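Local coordinates for protein beta carbonic anhydrase (Burkholderia pseudomallei, PDB 6YJN) that probably catalyses the reversible interconversion of carbon dioxide and hydrogencarbonate with one zinc ion per subunit, as a tetrameric beta-class carbonic anhydrase, at residues 82-90 with 166-177. Sequence-based numbering, arbitrary orientation.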
ATOM      1  N   LEU A  82       2.161   7.312   5.889  1.00 59.64           N
ATOM      2  CA  LEU A  82       1.681   8.629   5.504  1.00 61.45           C
ATOM      3  C   LEU A  82       0.508   9.029   6.408  1.00 67.15           C
ATOM      4  O   LEU A  82       0.441  10.176   6.856  1.00 70.51           O
ATOM      5  CB  LEU A  82       1.260   8.630   4.029  1.00 65.61           C
ATOM      6  CG  LEU A  82       2.364   8.576   2.969  1.00 63.81           C
ATOM      7  CD1 LEU A  82       1.766   8.745   1.582  1.00 51.00           C
ATOM      8  CD2 LEU A  82       3.453   9.613   3.210  1.00 59.35           C
ATOM      9  N   SER A  83      -0.407   8.075   6.670  1.00 63.95           N
ATOM     10  CA  SER A  83      -1.570   8.284   7.519  1.00 64.06           C
ATOM     11  C   SER A  83      -1.142   8.800   8.888  1.00 71.56           C
ATOM     12  O   SER A  83      -1.594   9.858   9.316  1.00 72.89           O
ATOM     13  CB  SER A  83      -2.368   7.024   7.672  1.00 71.15           C
ATOM     14  OG  SER A  83      -3.410   6.978   6.710  1.00 74.12           O
ATOM     15  N   VAL A  84      -0.271   8.033   9.556  1.00 74.14           N
ATOM     16  CA  VAL A  84       0.346   8.406  10.821  1.00 69.35           C
ATOM     17  C   VAL A  84       0.845   9.854  10.754  1.00 69.52           C
ATOM     18  O   VAL A  84       0.566  10.649  11.658  1.00 65.88           O
ATOM     19  CB  VAL A  84       1.462   7.414  11.221  1.00 71.48           C
ATOM     20  CG1 VAL A  84       2.245   7.880  12.430  1.00 81.59           C
ATOM     21  CG2 VAL A  84       0.944   6.001  11.466  1.00 67.47           C
ATOM     22  N   ILE A  85       1.536  10.205   9.658  1.00 68.78           N
ATOM     23  CA  ILE A  85       2.194  11.503   9.525  1.00 63.96           C
ATOM     24  C   ILE A  85       1.172  12.622   9.342  1.00 71.15           C
ATOM     25  O   ILE A  85       1.246  13.649  10.024  1.00 70.93           O
ATOM     26  CB  ILE A  85       3.241  11.498   8.400  1.00 61.04           C
ATOM     27  CG1 ILE A  85       4.319  10.442   8.649  1.00 67.25           C
ATOM     28  CG2 ILE A  85       3.832  12.880   8.154  1.00 54.77           C
ATOM     29  CD1 ILE A  85       4.979   9.943   7.377  1.00 66.61           C
ATOM     30  N   GLN A  86       0.249  12.437   8.393  1.00 73.12           N
ATOM     31  CA  GLN A  86      -0.803  13.418   8.203  1.00 76.09           C
ATOM     32  C   GLN A  86      -1.572  13.615   9.513  1.00 83.74           C
ATOM     33  O   GLN A  86      -2.011  14.725   9.814  1.00 90.99           O
ATOM     34  CB  GLN A  86      -1.689  13.032   7.023  1.00 76.34           C
ATOM     35  CG  GLN A  86      -2.745  14.085   6.706  1.00 88.52           C
ATOM     36  CD  GLN A  86      -4.008  13.921   7.523  1.00 83.20           C
ATOM     37  OE1 GLN A  86      -4.386  12.805   7.889  1.00 76.43           O
ATOM     38  NE2 GLN A  86      -4.666  15.037   7.812  1.00 62.81           N
ATOM     39  N   PHE A  87      -1.690  12.550  10.315  1.00 73.99           N
ATOM     40  CA  PHE A  87      -2.383  12.632  11.589  1.00 77.04           C
ATOM     41  C   PHE A  87      -1.529  13.365  12.629  1.00 83.34           C
ATOM     42  O   PHE A  87      -2.030  14.184  13.397  1.00 83.81           O
ATOM     43  CB  PHE A  87      -2.744  11.222  12.059  1.00 87.42           C
ATOM     44  CG  PHE A  87      -3.813  11.110  13.121  1.00 86.32           C
ATOM     45  CD1 PHE A  87      -3.582  11.537  14.425  1.00 75.56           C
ATOM     46  CD2 PHE A  87      -5.039  10.517  12.828  1.00 81.34           C
ATOM     47  CE1 PHE A  87      -4.565  11.402  15.396  1.00 76.99           C
ATOM     48  CE2 PHE A  87      -6.014  10.366  13.805  1.00 78.34           C
ATOM     49  CZ  PHE A  87      -5.772  10.807  15.090  1.00 80.35           C
ATOM     50  N   ALA A  88      -0.231  13.064  12.665  1.00 74.05           N
ATOM     51  CA  ALA A  88       0.636  13.693  13.642  1.00 71.48           C
ATOM     52  C   ALA A  88       0.798  15.190  13.360  1.00 69.06           C
ATOM     53  O   ALA A  88       0.695  16.008  14.269  1.00 71.73           O
ATOM     54  CB  ALA A  88       1.953  12.965  13.660  1.00 80.28           C
ATOM     55  N   VAL A  89       1.076  15.537  12.100  1.00 64.85           N
ATOM     56  CA  VAL A  89       1.344  16.905  11.671  1.00 63.39           C
ATOM     57  C   VAL A  89       0.058  17.741  11.644  1.00 74.01           C
ATOM     58  O   VAL A  89      -0.036  18.772  12.315  1.00 67.45           O
ATOM     59  CB  VAL A  89       2.007  16.914  10.277  1.00 56.34           C
ATOM     60  CG1 VAL A  89       2.254  18.318   9.753  1.00 49.03           C
ATOM     61  CG2 VAL A  89       3.267  16.076  10.212  1.00 55.09           C
ATOM     62  N   ASP A  90      -0.910  17.321  10.810  1.00 83.40           N
ATOM     63  CA  ASP A  90      -2.094  18.117  10.519  1.00 83.98           C
ATOM     64  C   ASP A  90      -2.996  18.239  11.744  1.00 85.13           C
ATOM     65  O   ASP A  90      -3.661  19.253  11.907  1.00105.60           O
ATOM     66  CB  ASP A  90      -2.932  17.527   9.387  1.00 82.10           C
ATOM     67  CG  ASP A  90      -2.377  17.762   7.996  1.00 89.72           C
ATOM     68  OD1 ASP A  90      -1.260  18.322   7.876  1.00 93.41           O
ATOM     69  OD2 ASP A  90      -3.075  17.373   7.039  1.00 96.26           O
ATOM     70  N   THR A 166       7.102  14.475   1.334  1.00 61.89           N
ATOM     71  CA  THR A 166       5.683  14.158   1.355  1.00 66.01           C
ATOM     72  C   THR A 166       4.878  15.415   1.066  1.00 72.93           C
ATOM     73  O   THR A 166       5.355  16.532   1.290  1.00 74.05           O
ATOM     74  CB  THR A 166       5.212  13.491   2.650  1.00 65.88           C
ATOM     75  OG1 THR A 166       5.221  14.470   3.688  1.00 71.88           O
ATOM     76  CG2 THR A 166       6.034  12.281   3.037  1.00 67.11           C
ATOM     77  N   THR A 167       3.659  15.216   0.549  1.00 76.38           N
ATOM     78  CA  THR A 167       2.779  16.352   0.337  1.00 75.84           C
ATOM     79  C   THR A 167       2.445  16.931   1.708  1.00 73.58           C
ATOM     80  O   THR A 167       2.544  18.140   1.918  1.00 77.48           O
ATOM     81  CB  THR A 167       1.524  15.978  -0.457  1.00 70.04           C
ATOM     82  OG1 THR A 167       0.825  15.027   0.342  1.00 81.15           O
ATOM     83  CG2 THR A 167       1.809  15.373  -1.810  1.00 62.49           C
ATOM     84  N   ILE A 168       2.110  16.031   2.640  1.00 65.43           N
ATOM     85  CA  ILE A 168       1.721  16.390   3.995  1.00 66.59           C
ATOM     86  C   ILE A 168       2.635  17.482   4.527  1.00 67.42           C
ATOM     87  O   ILE A 168       2.159  18.557   4.885  1.00 79.87           O
ATOM     88  CB  ILE A 168       1.716  15.169   4.937  1.00 61.20           C
ATOM     89  CG1 ILE A 168       0.854  14.030   4.391  1.00 53.43           C
ATOM     90  CG2 ILE A 168       1.283  15.573   6.334  1.00 57.17           C
ATOM     91  CD1 ILE A 168       1.294  12.663   4.873  1.00 60.09           C
ATOM     92  N   VAL A 169       3.937  17.179   4.555  1.00 68.57           N
ATOM     93  CA  VAL A 169       4.952  18.057   5.116  1.00 69.53           C
ATOM     94  C   VAL A 169       5.093  19.319   4.268  1.00 69.51           C
ATOM     95  O   VAL A 169       5.086  20.416   4.813  1.00 73.13           O
ATOM     96  CB  VAL A 169       6.303  17.330   5.283  1.00 72.07           C
ATOM     97  CG1 VAL A 169       7.459  18.291   5.548  1.00 78.38           C
ATOM     98  CG2 VAL A 169       6.242  16.258   6.358  1.00 63.35           C
ATOM     99  N   ASN A 170       5.228  19.163   2.944  1.00 73.40           N
ATOM    100  CA  ASN A 170       5.432  20.315   2.080  1.00 76.68           C
ATOM    101  C   ASN A 170       4.293  21.310   2.238  1.00 78.66           C
ATOM    102  O   ASN A 170       4.518  22.514   2.240  1.00 90.10           O
ATOM    103  CB  ASN A 170       5.613  19.932   0.617  1.00 80.96           C
ATOM    104  CG  ASN A 170       7.063  19.658   0.287  1.00102.09           C
ATOM    105  OD1 ASN A 170       7.899  20.557   0.370  1.00103.03           O
ATOM    106  ND2 ASN A 170       7.369  18.421  -0.079  1.00111.78           N
ATOM    107  N   ASP A 171       3.078  20.784   2.387  1.00 78.27           N
ATOM    108  CA  ASP A 171       1.881  21.582   2.560  1.00 71.94           C
ATOM    109  C   ASP A 171       1.914  22.331   3.888  1.00 69.97           C
ATOM    110  O   ASP A 171       1.458  23.466   3.974  1.00 74.67           O
ATOM    111  CB  ASP A 171       0.647  20.689   2.485  1.00 75.91           C
ATOM    112  CG  ASP A 171       0.261  20.355   1.059  1.00 88.07           C
ATOM    113  OD1 ASP A 171       0.844  20.977   0.129  1.00 87.72           O
ATOM    114  OD2 ASP A 171      -0.618  19.476   0.889  1.00 99.38           O
ATOM    115  N   ALA A 172       2.406  21.664   4.935  1.00 71.10           N
ATOM    116  CA  ALA A 172       2.457  22.257   6.261  1.00 66.55           C
ATOM    117  C   ALA A 172       3.357  23.486   6.229  1.00 77.26           C
ATOM    118  O   ALA A 172       2.984  24.530   6.773  1.00 75.28           O
ATOM    119  CB  ALA A 172       2.927  21.246   7.274  1.00 58.69           C
ATOM    120  N   TRP A 173       4.531  23.327   5.588  1.00 78.57           N
ATOM    121  CA  TRP A 173       5.476  24.411   5.375  1.00 84.94           C
ATOM    122  C   TRP A 173       4.814  25.489   4.519  1.00 88.74           C
ATOM    123  O   TRP A 173       4.765  26.653   4.911  1.00 90.66           O
ATOM    124  CB  TRP A 173       6.807  23.916   4.782  1.00 84.06           C
ATOM    125  CG  TRP A 173       7.634  23.085   5.723  1.00 82.05           C
ATOM    126  CD1 TRP A 173       7.583  23.090   7.090  1.00 79.36           C
ATOM    127  CD2 TRP A 173       8.651  22.125   5.370  1.00 75.86           C
ATOM    128  NE1 TRP A 173       8.487  22.199   7.607  1.00 80.17           N
ATOM    129  CE2 TRP A 173       9.160  21.597   6.579  1.00 72.69           C
ATOM    130  CE3 TRP A 173       9.180  21.658   4.161  1.00 73.12           C
ATOM    131  CZ2 TRP A 173      10.164  20.628   6.605  1.00 75.79           C
ATOM    132  CZ3 TRP A 173      10.174  20.702   4.192  1.00 73.10           C
ATOM    133  CH2 TRP A 173      10.653  20.185   5.396  1.00 68.09           C
ATOM    134  N   ALA A 174       4.255  25.078   3.378  1.00 92.06           N
ATOM    135  CA  ALA A 174       3.488  25.984   2.537  1.00 87.06           C
ATOM    136  C   ALA A 174       2.577  26.853   3.403  1.00 94.97           C
ATOM    137  O   ALA A 174       2.540  28.066   3.214  1.00100.09           O
ATOM    138  CB  ALA A 174       2.694  25.207   1.512  1.00 85.41           C
ATOM    139  N   ARG A 175       1.864  26.229   4.355  1.00 95.50           N
ATOM    140  CA  ARG A 175       0.817  26.910   5.103  1.00100.59           C
ATOM    141  C   ARG A 175       1.371  27.532   6.390  1.00108.58           C
ATOM    142  O   ARG A 175       0.605  27.918   7.277  1.00104.81           O
ATOM    143  CB  ARG A 175      -0.395  26.000   5.333  1.00101.90           C
ATOM    144  CG  ARG A 175      -0.437  25.318   6.691  1.00 95.68           C
ATOM    145  CD  ARG A 175      -1.686  24.477   6.862  1.00 92.07           C
ATOM    146  NE  ARG A 175      -1.282  23.255   7.543  1.00107.93           N
ATOM    147  CZ  ARG A 175      -0.846  22.148   6.943  1.00 95.04           C
ATOM    148  NH1 ARG A 175      -0.777  22.079   5.623  1.00 76.40           N
ATOM    149  NH2 ARG A 175      -0.497  21.104   7.674  1.00 92.19           N
ATOM    150  N   GLY A 176       2.704  27.630   6.478  1.00111.92           N
ATOM    151  CA  GLY A 176       3.364  28.378   7.536  1.00 96.76           C
ATOM    152  C   GLY A 176       3.704  27.536   8.766  1.00 94.99           C
ATOM    153  O   GLY A 176       4.635  27.860   9.494  1.00104.17           O
ATOM    154  N   GLN A 177       2.951  26.452   8.983  1.00100.32           N
ATOM    155  CA  GLN A 177       3.047  25.663  10.201  1.00 96.27           C
ATOM    156  C   GLN A 177       4.500  25.274  10.463  1.00 98.04           C
ATOM    157  O   GLN A 177       5.124  24.616   9.631  1.00110.35           O
ATOM    158  CB  GLN A 177       2.140  24.431  10.135  1.00 89.29           C
ATOM    159  CG  GLN A 177       1.997  23.724  11.479  1.00 80.81           C
ATOM    160  CD  GLN A 177       1.100  22.514  11.414  1.00 89.77           C
ATOM    161  OE1 GLN A 177       0.200  22.425  10.578  1.00 99.87           O
ATOM    162  NE2 GLN A 177       1.348  21.555  12.291  1.00 95.70           N
TER
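Ile168 is the knob of this contact, seated in a hole formed by Ile85, Gln86, Val89 and Asp90. Its two branches divide the work: with CG1 anti to the carbonyl carbon (chi1 -54°), Ile168 CD1 reaches back to Leu82, 4.1 Å from Leu82 CD2, and also lies against Gln86 CB, while Ile168 CG2 drops onto the helix backbone, 3.5 Å from Gln86 CA. Ile85 lies roughly perpendicular to it, its CG2 against CG2 of Ile168. Two residues before the knob, the side chains of Thr166 and Leu82 pass each other in opposite directions, CG2 of Thr166 against CD2 of Leu82; one turn after it, Ala172 CB meets Val89 CG1 at 3.9 Å. The two helices run nearly parallel here, the axes of segments 82-90 and 167-174 18° apart and 9.7 Å at closest approach. Each leads into a parallel strand of the central beta-carbonic anhydrase sheet, 96-102 and 180-186, which are neighbours there. Thr166 N-caps the second helix, its OG1 accepting from Val169 N and also hydrogen-bonded to Val163 O. Toward the C-terminal ends the contact turns polar. Gln177, extended beyond CG, sends NE2 to Val89 O (3.1 Å, nearly straight), arriving above the carbonyl plane. Beside it Arg175 NH2 forms a salt bridge to Asp90 OD1 at 2.9 Å, guanidinium and carboxylate planes 83° apart, and also donates to Gln177 OE1. Asp90 OD2 accepts from Gln86 NE2, which bonds in addition to Val117 O of the second subunit.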